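Type III effector Xcv3220-like C-terminal domain-containing protein (Xanthomonas campestris pv. vesicatoria, PDB 4FC9) is a type III effector secreted into plant host cells, whose all-helical C-terminal domain, the part covered here, probably serves as an E3 ubiquitin ligase module. Local coordinates at residues 78-83 against 180-185; 54-59 against 153-158; 166-169 against 174-177. All coordinates share one frame; numbering follows the deposited sequence.

Contact 1. Residues 78-83 against 180-185; sequences VPALRD and PELAVH. With EDO (1,2-ethanediol), chain E.
OD1 of D83 accepts a hydrogen bond of 2.8 Å from O1 of a 1,2-ethanediol, while the other carboxylate oxygen, OD2, is in van der Waals contact with L182, 3.9 Å from its CD2. D83 belongs to the first turns of helix 79-88, with V78 as N-cap, and this helix lies against the extended tail that follows helix 152-171. A chi1 of -70° lays the D83 carboxylate beside its backbone N, with OD1 at the diol and OD2 at L182. L182 lays its two methyls over the A80 and D83 side of the helix: A80 CB stands 4.4 Å from L182 CD2, and the carbonyl oxygen A80 O is 4.2 Å from L182 CD1. The contact is small and made of van der Waals approaches, the A80 CB to L182 CD2 pair being apolar on both sides, and L182 is further covered by M84 on the same helix and by R165 of helix 152-171. The tail is also tied to that second helix through a hydrogen bond from R165 NH1 to P180 O. The diol, probably picked up from the crystallisation solution, rests on the helix surface between P79 and R82. The R82 chain bends at chi3 (-92°), NE bonding back to G76 O, and its CD lies 3.4 Å from O2 of the diol; P79 CB meets the diol at carbon C2, 3.7 Å away.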
loop_
_atom_site.group_PDB
_atom_site.type_symbol
_atom_site.label_atom_id
_atom_site.label_comp_id
_atom_site.label_asym_id
_atom_site.label_seq_id
_atom_site.Cartn_x
_atom_site.Cartn_y
_atom_site.Cartn_z
ATOM N N VAL A 78 -9.451 -11.921 9.339
ATOM C CA VAL A 78 -8.297 -11.277 9.952
ATOM C C VAL A 78 -8.666 -9.833 10.283
ATOM O O VAL A 78 -8.908 -9.030 9.385
ATOM C CB VAL A 78 -7.065 -11.314 9.022
ATOM C CG1 VAL A 78 -5.882 -10.626 9.672
ATOM C CG2 VAL A 78 -6.710 -12.746 8.670
ATOM N N PRO A 79 -8.741 -9.507 11.580
ATOM C CA PRO A 79 -9.155 -8.182 12.057
ATOM C C PRO A 79 -8.413 -7.016 11.403
ATOM O O PRO A 79 -9.062 -6.063 10.978
ATOM C CB PRO A 79 -8.839 -8.246 13.546
ATOM C CG PRO A 79 -9.036 -9.675 13.883
ATOM C CD PRO A 79 -8.539 -10.446 12.696
ATOM N N ALA A 80 -7.088 -7.095 11.322
ATOM C CA ALA A 80 -6.297 -6.032 10.715
ATOM C C ALA A 80 -6.690 -5.796 9.259
ATOM O O ALA A 80 -6.706 -4.656 8.789
ATOM C CB ALA A 80 -4.810 -6.351 10.821
ATOM N N LEU A 81 -7.011 -6.876 8.551
ATOM C CA LEU A 81 -7.351 -6.784 7.135
ATOM C C LEU A 81 -8.781 -6.309 6.950
ATOM O O LEU A 81 -9.084 -5.589 6.002
ATOM C CB LEU A 81 -7.159 -8.126 6.443
ATOM C CG LEU A 81 -5.742 -8.689 6.459
ATOM C CD1 LEU A 81 -5.722 -10.018 5.744
ATOM C CD2 LEU A 81 -4.772 -7.706 5.813
ATOM N N ARG A 82 -9.664 -6.713 7.856
ATOM C CA ARG A 82 -11.029 -6.220 7.820
ATOM C C ARG A 82 -11.005 -4.709 8.039
ATOM O O ARG A 82 -11.744 -3.975 7.386
ATOM C CB ARG A 82 -11.914 -6.924 8.856
ATOM C CG ARG A 82 -13.405 -6.681 8.635
ATOM C CD ARG A 82 -14.306 -7.542 9.536
ATOM N NE ARG A 82 -14.707 -8.809 8.916
ATOM C CZ ARG A 82 -15.774 -8.968 8.135
ATOM N NH1 ARG A 82 -16.562 -7.938 7.855
ATOM N NH2 ARG A 82 -16.055 -10.160 7.626
ATOM N N ASP A 83 -10.130 -4.254 8.937
ATOM C CA ASP A 83 -9.975 -2.823 9.221
ATOM C C ASP A 83 -9.500 -2.048 8.002
ATOM O O ASP A 83 -10.077 -1.025 7.641
ATOM C CB ASP A 83 -8.973 -2.591 10.354
ATOM C CG ASP A 83 -9.495 -3.035 11.699
ATOM O OD1 ASP A 83 -10.713 -3.280 11.825
ATOM O OD2 ASP A 83 -8.680 -3.129 12.640
ATOM N N PRO A 180 -5.431 4.040 12.780
ATOM C CA PRO A 180 -4.761 3.576 13.996
ATOM C C PRO A 180 -3.562 2.704 13.679
ATOM O O PRO A 180 -3.485 2.104 12.608
ATOM C CB PRO A 180 -5.835 2.724 14.680
ATOM C CG PRO A 180 -7.123 3.178 14.098
ATOM C CD PRO A 180 -6.812 3.535 12.689
ATOM N N GLU A 181 -2.621 2.644 14.608
ATOM C CA GLU A 181 -1.521 1.721 14.464
ATOM C C GLU A 181 -2.079 0.315 14.481
ATOM O O GLU A 181 -2.977 0.000 15.260
ATOM C CB GLU A 181 -0.516 1.897 15.592
ATOM C CG GLU A 181 0.592 2.861 15.267
ATOM C CD GLU A 181 1.748 2.741 16.227
ATOM O OE1 GLU A 181 2.536 1.783 16.086
ATOM O OE2 GLU A 181 1.865 3.597 17.128
ATOM N N LEU A 182 -1.549 -0.523 13.604
ATOM C CA LEU A 182 -1.924 -1.920 13.572
ATOM C C LEU A 182 -0.716 -2.754 13.938
ATOM O O LEU A 182 0.405 -2.441 13.543
ATOM C CB LEU A 182 -2.433 -2.302 12.185
ATOM C CG LEU A 182 -3.747 -1.651 11.755
ATOM C CD1 LEU A 182 -3.939 -1.836 10.266
ATOM C CD2 LEU A 182 -4.912 -2.248 12.525
ATOM N N ALA A 183 -0.950 -3.809 14.705
ATOM C CA ALA A 183 0.120 -4.702 15.099
ATOM C C ALA A 183 0.543 -5.534 13.904
ATOM O O ALA A 183 -0.286 -6.104 13.212
ATOM C CB ALA A 183 -0.334 -5.599 16.233
ATOM N N VAL A 184 1.841 -5.592 13.654
ATOM C CA VAL A 184 2.355 -6.455 12.611
ATOM C C VAL A 184 3.274 -7.478 13.253
ATOM O O VAL A 184 3.874 -7.224 14.297
ATOM C CB VAL A 184 3.078 -5.659 11.502
ATOM C CG1 VAL A 184 2.297 -4.396 11.178
ATOM C CG2 VAL A 184 4.493 -5.318 11.909
ATOM N N HIS A 185 3.361 -8.649 12.643
ATOM C CA HIS A 185 4.080 -9.747 13.259
ATOM C C HIS A 185 5.114 -10.342 12.325
ATOM O O HIS A 185 4.787 -11.039 11.371
ATOM C CB HIS A 185 3.097 -10.799 13.753
ATOM C CG HIS A 185 2.053 -10.245 14.670
ATOM N ND1 HIS A 185 2.240 -10.134 16.031
ATOM C CD2 HIS A 185 0.821 -9.743 14.419
ATOM C CE1 HIS A 185 1.163 -9.605 16.580
ATOM N NE2 HIS A 185 0.286 -9.357 15.624
HETATM C C1 EDO E . -12.287 -6.286 12.575
HETATM O O1 EDO E . -11.661 -5.314 13.420
HETATM C C2 EDO E . -12.501 -7.576 13.359
HETATM O O2 EDO E . -13.084 -8.562 12.499
#

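Contact 2. Residues 54-59 against 153-158; sequences NPFLEG and ATLAKA
With CG set anti to the carbonyl carbon in both residues, F56 (chi1 -64°) and L155 (chi1 -76°) send their side chains toward one another, and the two run antiparallel alongside each other. The F56 ring meets the helix at two points one turn apart: CD2 is 4.1 Å from L155 CD2, and CE2 is 3.7 Å from A158 CB. Both methyl carbons approach the ring obliquely. CZ reaches on to the backbone, 3.7 Å from A158 O. The ring is carried by a type I beta turn from N54 to L57, combined with an Asx turn in which N54 OD1 accepts a 3.0 Å hydrogen bond from F56 N. That donor sits above the carbonyl plane of N54, 38° out of it. The same oxygen lies in plane at the edge of the F56 ring and 4.1 Å from L155 CD2, a buried polar atom whose bond to F56 N keeps it satisfied among apolar groups. L81 and M84 of helix 79-88 and M44 of helix 32-49 also touch F56, placing the turn's aromatic in a core built from three helices. L155 packs on V48 and L81, while A158 CB, which has L81 as a further neighbour, also lies 3.7 Å from F56 CZ.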
loop_
_atom_site.group_PDB
_atom_site.type_symbol
_atom_site.label_atom_id
_atom_site.label_comp_id
_atom_site.label_asym_id
_atom_site.label_seq_id
_atom_site.Cartn_x
_atom_site.Cartn_y
_atom_site.Cartn_z
ATOM N N ASN A 54 1.718 -14.909 7.330
ATOM C CA ASN A 54 0.787 -13.798 7.451
ATOM C C ASN A 54 1.208 -12.867 8.593
ATOM O O ASN A 54 0.984 -13.181 9.762
ATOM C CB ASN A 54 -0.605 -14.382 7.733
ATOM C CG ASN A 54 -1.716 -13.348 7.691
ATOM O OD1 ASN A 54 -1.477 -12.142 7.707
ATOM N ND2 ASN A 54 -2.951 -13.830 7.651
ATOM N N PRO A 55 1.809 -11.709 8.261
ATOM C CA PRO A 55 2.305 -10.786 9.289
ATOM C C PRO A 55 1.197 -10.038 10.023
ATOM O O PRO A 55 1.482 -9.258 10.931
ATOM C CB PRO A 55 3.150 -9.795 8.482
ATOM C CG PRO A 55 2.533 -9.794 7.134
ATOM C CD PRO A 55 2.090 -11.215 6.902
ATOM N N PHE A 56 -0.049 -10.276 9.637
ATOM C CA PHE A 56 -1.170 -9.549 10.211
ATOM C C PHE A 56 -1.791 -10.286 11.386
ATOM O O PHE A 56 -2.655 -9.748 12.074
ATOM C CB PHE A 56 -2.213 -9.239 9.135
ATOM C CG PHE A 56 -1.706 -8.311 8.063
ATOM C CD1 PHE A 56 -1.614 -6.951 8.295
ATOM C CD2 PHE A 56 -1.301 -8.803 6.834
ATOM C CE1 PHE A 56 -1.133 -6.092 7.314
ATOM C CE2 PHE A 56 -0.820 -7.954 5.847
ATOM C CZ PHE A 56 -0.736 -6.595 6.086
ATOM N N LEU A 57 -1.339 -11.512 11.618
ATOM C CA LEU A 57 -1.812 -12.286 12.756
ATOM C C LEU A 57 -0.671 -12.619 13.699
ATOM O O LEU A 57 0.452 -12.871 13.265
ATOM C CB LEU A 57 -2.509 -13.569 12.297
ATOM C CG LEU A 57 -3.874 -13.429 11.622
ATOM C CD1 LEU A 57 -4.307 -14.756 11.035
ATOM C CD2 LEU A 57 -4.912 -12.912 12.604
ATOM N N GLU A 58 -0.977 -12.610 14.992
ATOM C CA GLU A 58 -0.039 -12.983 16.038
ATOM C C GLU A 58 0.681 -14.289 15.708
ATOM O O GLU A 58 0.053 -15.293 15.381
ATOM C CB GLU A 58 -0.788 -13.116 17.362
ATOM C CG GLU A 58 0.101 -13.345 18.562
ATOM C CD GLU A 58 -0.684 -13.483 19.849
ATOM O OE1 GLU A 58 -1.924 -13.607 19.783
ATOM O OE2 GLU A 58 -0.062 -13.470 20.927
ATOM N N GLY A 59 2.007 -14.255 15.772
ATOM C CA GLY A 59 2.824 -15.423 15.491
ATOM C C GLY A 59 3.126 -15.644 14.024
ATOM O O GLY A 59 3.840 -16.577 13.673
ATOM N N ALA A 153 -0.492 -12.777 -3.441
ATOM C CA ALA A 153 -0.853 -11.536 -4.124
ATOM C C ALA A 153 -1.746 -10.646 -3.271
ATOM O O ALA A 153 -1.552 -9.434 -3.213
ATOM C CB ALA A 153 -1.535 -11.846 -5.436
ATOM N N THR A 154 -2.735 -11.240 -2.616
ATOM C CA THR A 154 -3.656 -10.454 -1.808
ATOM C C THR A 154 -2.951 -9.922 -0.571
ATOM O O THR A 154 -3.134 -8.766 -0.196
ATOM C CB THR A 154 -4.933 -11.242 -1.427
ATOM O OG1 THR A 154 -4.603 -12.318 -0.541
ATOM C CG2 THR A 154 -5.619 -11.792 -2.667
ATOM N N LEU A 155 -2.121 -10.752 0.048
ATOM C CA LEU A 155 -1.383 -10.305 1.219
ATOM C C LEU A 155 -0.288 -9.296 0.869
ATOM O O LEU A 155 -0.007 -8.387 1.647
ATOM C CB LEU A 155 -0.803 -11.490 1.979
ATOM C CG LEU A 155 -1.845 -12.241 2.798
ATOM C CD1 LEU A 155 -1.221 -13.455 3.437
ATOM C CD2 LEU A 155 -2.437 -11.320 3.855
ATOM N N ALA A 156 0.327 -9.453 -0.297
ATOM C CA ALA A 156 1.318 -8.485 -0.734
ATOM C C ALA A 156 0.652 -7.124 -0.913
ATOM O O ALA A 156 1.227 -6.100 -0.558
ATOM C CB ALA A 156 1.983 -8.926 -2.020
ATOM N N LYS A 157 -0.569 -7.113 -1.441
ATOM C CA LYS A 157 -1.293 -5.857 -1.578
ATOM C C LYS A 157 -1.617 -5.260 -0.212
ATOM O O LYS A 157 -1.562 -4.047 -0.032
ATOM C CB LYS A 157 -2.565 -6.013 -2.418
ATOM C CG LYS A 157 -3.352 -4.711 -2.584
ATOM C CD LYS A 157 -2.564 -3.637 -3.330
ATOM C CE LYS A 157 -2.375 -4.010 -4.787
ATOM N NZ LYS A 157 -1.762 -2.903 -5.571
ATOM N N ALA A 158 -1.943 -6.112 0.755
ATOM C CA ALA A 158 -2.247 -5.632 2.096
ATOM C C ALA A 158 -1.027 -4.986 2.738
ATOM O O ALA A 158 -1.147 -3.990 3.446
ATOM C CB ALA A 158 -2.779 -6.755 2.963
#

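Contact 3. Residues 166-169 against 174-177; sequences ELIV and QDRA
Helix 152-171 ends in a reversal, and the chain that comes back, beginning with a 3-10 segment that includes Q174 and D175, packs against the helix's last turns. A salt bridge joins the two: R176 NH1 donates to E166 OE1 at 2.6 Å, OE1 accepting through its syn lone pair and lying close to the guanidinium plane. A second, weak bond runs from R176 NH2 to E166 OE2 at 3.3 Å. The pairing is therefore two-pronged but uneven, and carboxylate and guanidinium are nearly coplanar, 21° apart. Both chains fold to meet. E166 bends at chi2, and R176 turns at chi2 (51°) and chi3 (87°), which curls its head back beneath V169. There V169 CG1 covers one face of the guanidinium, offset toward the rim, 3.7 Å from R176 NE and equally far from R176 CB. E181, further along the returning chain, packs on the opposite face. R176 NH2 also donates to F179 O, so the same side chain holds both E166 and the loop backbone at F179. E166 is buried and touches I37 of helix 32-49; the arginine probably offsets its charge and favours the ionised carboxylate. V169 CG2 lies 4.1 Å from the carbonyl oxygen D175 O. The carboxylate of D175 is engaged by helix 91-101: its OD1 forms a salt bridge with R96 NE, and I168 CG2 borders that oxygen at 3.8 Å, with F93 and M100 of the same helix packed on I168.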
loop_
_atom_site.group_PDB
_atom_site.type_symbol
_atom_site.label_atom_id
_atom_site.label_comp_id
_atom_site.label_asym_id
_atom_site.label_seq_id
_atom_site.Cartn_x
_atom_site.Cartn_y
_atom_site.Cartn_z
ATOM N N GLU A 166 0.897 4.177 6.577
ATOM C CA GLU A 166 1.952 4.661 7.455
ATOM C C GLU A 166 2.668 5.880 6.860
ATOM O O GLU A 166 3.103 6.768 7.590
ATOM C CB GLU A 166 2.941 3.541 7.799
ATOM C CG GLU A 166 2.319 2.396 8.600
ATOM C CD GLU A 166 1.658 2.861 9.885
ATOM O OE1 GLU A 166 2.320 3.587 10.658
ATOM O OE2 GLU A 166 0.479 2.510 10.119
ATOM N N LEU A 167 2.781 5.928 5.535
ATOM C CA LEU A 167 3.351 7.099 4.871
ATOM C C LEU A 167 2.419 8.309 4.986
ATOM O O LEU A 167 2.873 9.442 5.163
ATOM C CB LEU A 167 3.686 6.798 3.405
ATOM C CG LEU A 167 4.863 5.846 3.152
ATOM C CD1 LEU A 167 4.976 5.499 1.676
ATOM C CD2 LEU A 167 6.173 6.437 3.657
ATOM N N ILE A 168 1.115 8.061 4.896
ATOM C CA ILE A 168 0.115 9.109 5.082
ATOM C C ILE A 168 0.212 9.720 6.480
ATOM O O ILE A 168 0.207 10.941 6.631
ATOM C CB ILE A 168 -1.314 8.577 4.827
ATOM C CG1 ILE A 168 -1.529 8.336 3.332
ATOM C CG2 ILE A 168 -2.352 9.547 5.357
ATOM C CD1 ILE A 168 -2.787 7.562 3.000
ATOM N N VAL A 169 0.325 8.865 7.494
ATOM C CA VAL A 169 0.400 9.316 8.882
ATOM C C VAL A 169 1.720 10.017 9.199
ATOM O O VAL A 169 1.770 10.932 10.017
ATOM C CB VAL A 169 0.162 8.145 9.858
ATOM C CG1 VAL A 169 0.414 8.565 11.299
ATOM C CG2 VAL A 169 -1.252 7.620 9.694
ATOM N N GLN A 174 -1.702 13.908 12.469
ATOM C CA GLN A 174 -3.055 14.003 13.022
ATOM C C GLN A 174 -4.000 12.955 12.436
ATOM O O GLN A 174 -5.088 12.721 12.970
ATOM C CB GLN A 174 -3.635 15.402 12.802
ATOM C CG GLN A 174 -4.086 15.684 11.375
ATOM C CD GLN A 174 -2.960 16.169 10.476
ATOM O OE1 GLN A 174 -1.780 16.005 10.788
ATOM N NE2 GLN A 174 -3.326 16.778 9.353
ATOM N N ASP A 175 -3.583 12.337 11.332
ATOM C CA ASP A 175 -4.371 11.298 10.679
ATOM C C ASP A 175 -4.236 9.955 11.394
ATOM O O ASP A 175 -4.921 8.995 11.048
ATOM C CB ASP A 175 -3.960 11.144 9.212
ATOM C CG ASP A 175 -4.676 12.119 8.292
ATOM O OD1 ASP A 175 -4.787 11.818 7.086
ATOM O OD2 ASP A 175 -5.127 13.181 8.764
ATOM N N ARG A 176 -3.349 9.890 12.384
ATOM C CA ARG A 176 -3.139 8.661 13.138
ATOM C C ARG A 176 -4.414 8.240 13.858
ATOM O O ARG A 176 -4.709 7.049 13.976
ATOM C CB ARG A 176 -1.985 8.817 14.134
ATOM C CG ARG A 176 -1.796 7.625 15.070
ATOM C CD ARG A 176 -1.724 6.309 14.299
ATOM N NE ARG A 176 -0.376 5.991 13.852
ATOM C CZ ARG A 176 -0.096 5.133 12.879
ATOM N NH1 ARG A 176 1.163 4.898 12.549
ATOM N NH2 ARG A 176 -1.074 4.511 12.235
ATOM N N ALA A 177 -5.176 9.217 14.334
ATOM C CA ALA A 177 -6.425 8.919 15.017
ATOM C C ALA A 177 -7.396 8.213 14.079
ATOM O O ALA A 177 -8.181 7.371 14.512
ATOM C CB ALA A 177 -7.042 10.184 15.575
#

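Overall arrangement
Helix 152-171 supplies a segment to contacts 2 and 3, whose centres are about 20 Å apart, and the tail after it supplies 180-185 to contact 1. The centre of contact 1 is about 9 Å from that of contact 2 and 14 Å from that of contact 3. Along the chain contacts 1 and 2 cross, contact 3 is nested within the loop closed by contact 1, and contact 2 closes before contact 3 opens. H185 N probably bonds to P55 O, at 2.6 Å, making contacts 1 and 2 continuous. The segment after helix 152-171 thus folds back along the domain, joining its last helix, helix 79-88 and the 54-59 turn into one unit.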